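Local coordinates for citrate synthase (Thermotoga maritima, PDB 2P2W), which probably catalyses the condensation of oxaloacetate with acetyl-CoA and the hydrolysis that releases citrate and CoA, a step of the tricarboxylic acid cycle, at residues A[150-155]-A[310-315]. Sequence-based numbering, arbitrary orientation.
Sequences NFYYMM and LGFPRN
Phe312 meets Phe151, Tyr152 and Met155 in a buried, largely apolar contact, where the loop between helices 299-309 and 317-337 packs against one side of helix 147-156. It illustrates how an aromatic side chain on an interhelical loop can provide most of that loop's contact with a helix distant in sequence. The closest approach is between two phenylalanine rings: CE2 of Phe151 lies 3.5 Å from CE1 of Phe312. Their planes are nearly parallel, 15° apart, yet the rings are so far displaced, with centroids 5.6 Å apart, that they hardly overlap. Phe151 reaches this position because its CG lies anti to the backbone N (chi1 173°), which carries the ring out from the helix toward the loop. One turn further on, the Met155 chain bends at both chi2 and chi3 and brings its methyl CE to 3.7 Å from CD1 of Phe312. The same methyl also lies 4.2 Å from CD of Pro313, so it bridges two consecutive loop residues. Tyr152 adds a looser touch, its CD1 4.3 Å from CZ of Phe312. Beyond the two segments, Phe156 meets the Phe312 ring edge-to-face, and Leu166 and Leu320 pack on it too. An alanine in place of Phe312 would probably open a gap between the helix and the loop, depriving the Phe151 ring and the Met155 methyl of their main partner here. Gly311, directly before Phe312, has positive phi and closes helix 299-309 in a Schellman motif; the contact as a whole is plain packing of an interhelical loop on helix 147-156 in the largely helical citrate synthase fold.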
# COMPACT_ATOMS: atom_id res chain seq x y z
N ASN A 150 28.06 0.06 7.44
CA ASN A 150 27.60 -1.26 7.86
C ASN A 150 26.83 -2.01 6.79
O ASN A 150 26.94 -3.23 6.68
CB ASN A 150 26.74 -1.15 9.11
CG ASN A 150 26.24 -2.49 9.57
OD1 ASN A 150 27.02 -3.34 10.03
ND2 ASN A 150 24.93 -2.70 9.47
N PHE A 151 26.02 -1.29 6.02
CA PHE A 151 25.26 -1.94 4.97
C PHE A 151 26.24 -2.54 3.97
O PHE A 151 26.12 -3.71 3.59
CB PHE A 151 24.35 -0.93 4.26
CG PHE A 151 23.65 -1.50 3.05
CD1 PHE A 151 23.03 -2.74 3.11
CD2 PHE A 151 23.62 -0.79 1.86
CE1 PHE A 151 22.38 -3.27 2.00
CE2 PHE A 151 22.98 -1.31 0.73
CZ PHE A 151 22.35 -2.55 0.81
N TYR A 152 27.21 -1.74 3.57
CA TYR A 152 28.21 -2.20 2.61
C TYR A 152 28.98 -3.40 3.16
O TYR A 152 29.28 -4.34 2.42
CB TYR A 152 29.17 -1.06 2.29
CG TYR A 152 29.99 -1.27 1.04
CD1 TYR A 152 29.51 -0.89 -0.21
CD2 TYR A 152 31.24 -1.88 1.11
CE1 TYR A 152 30.26 -1.09 -1.36
CE2 TYR A 152 32.01 -2.08 -0.03
CZ TYR A 152 31.51 -1.69 -1.26
OH TYR A 152 32.28 -1.89 -2.39
N TYR A 153 29.28 -3.38 4.45
CA TYR A 153 30.02 -4.48 5.06
C TYR A 153 29.20 -5.76 5.18
O TYR A 153 29.73 -6.85 4.98
CB TYR A 153 30.57 -4.06 6.43
CG TYR A 153 31.66 -4.98 6.93
CD1 TYR A 153 32.99 -4.76 6.56
CD2 TYR A 153 31.37 -6.10 7.71
CE1 TYR A 153 34.00 -5.64 6.95
CE2 TYR A 153 32.37 -6.98 8.10
CZ TYR A 153 33.68 -6.75 7.72
OH TYR A 153 34.68 -7.62 8.09
N MET A 154 27.92 -5.64 5.52
CA MET A 154 27.07 -6.82 5.64
C MET A 154 26.84 -7.43 4.27
O MET A 154 26.53 -8.62 4.14
CB MET A 154 25.71 -6.47 6.26
CG MET A 154 25.76 -6.02 7.71
SD MET A 154 24.09 -5.86 8.40
CE MET A 154 23.32 -4.74 7.21
N MET A 155 27.00 -6.61 3.23
CA MET A 155 26.82 -7.07 1.86
C MET A 155 28.06 -7.76 1.30
O MET A 155 27.99 -8.88 0.81
CB MET A 155 26.51 -5.88 0.93
CG MET A 155 25.05 -5.45 0.87
SD MET A 155 24.02 -6.58 -0.07
CE MET A 155 24.59 -6.24 -1.78
N LEU A 310 28.60 0.45 -8.43
CA LEU A 310 29.02 0.17 -7.05
C LEU A 310 28.93 -1.33 -6.73
O LEU A 310 29.27 -1.77 -5.64
CB LEU A 310 28.12 0.93 -6.08
CG LEU A 310 28.37 2.43 -6.06
CD1 LEU A 310 27.48 3.11 -4.99
CD2 LEU A 310 29.82 2.79 -5.72
N GLY A 311 28.37 -2.10 -7.68
CA GLY A 311 28.36 -3.57 -7.52
C GLY A 311 27.04 -4.16 -6.93
O GLY A 311 27.04 -5.31 -6.53
N PHE A 312 25.95 -3.40 -6.89
CA PHE A 312 24.69 -3.93 -6.36
C PHE A 312 23.85 -4.60 -7.44
O PHE A 312 23.88 -4.20 -8.60
CB PHE A 312 23.87 -2.81 -5.72
CG PHE A 312 24.46 -2.27 -4.45
CD1 PHE A 312 24.17 -2.86 -3.23
CD2 PHE A 312 25.35 -1.20 -4.49
CE1 PHE A 312 24.74 -2.38 -2.05
CE2 PHE A 312 25.93 -0.71 -3.31
CZ PHE A 312 25.63 -1.31 -2.09
N PRO A 313 23.09 -5.65 -7.07
CA PRO A 313 22.23 -6.38 -8.01
C PRO A 313 21.13 -5.45 -8.50
O PRO A 313 20.58 -4.67 -7.72
CB PRO A 313 21.66 -7.52 -7.16
CG PRO A 313 22.15 -7.46 -5.75
CD PRO A 313 23.03 -6.25 -5.72
N ARG A 314 20.79 -5.54 -9.78
CA ARG A 314 19.76 -4.69 -10.36
C ARG A 314 18.39 -4.81 -9.67
O ARG A 314 17.64 -3.85 -9.57
CB ARG A 314 19.64 -5.02 -11.85
CG ARG A 314 20.92 -4.66 -12.60
CD ARG A 314 20.81 -4.84 -14.12
NE ARG A 314 22.03 -4.34 -14.77
CZ ARG A 314 22.10 -4.38 -16.11
NH1 ARG A 314 21.10 -4.87 -16.82
NH2 ARG A 314 23.19 -3.91 -16.72
N ASN A 315 18.06 -6.03 -9.21
CA ASN A 315 16.75 -6.20 -8.58
C ASN A 315 16.73 -5.71 -7.12
O ASN A 315 15.79 -5.95 -6.37
CB ASN A 315 16.29 -7.65 -8.72
CG ASN A 315 17.08 -8.56 -7.82
OD1 ASN A 315 18.25 -8.34 -7.53
ND2 ASN A 315 16.42 -9.65 -7.40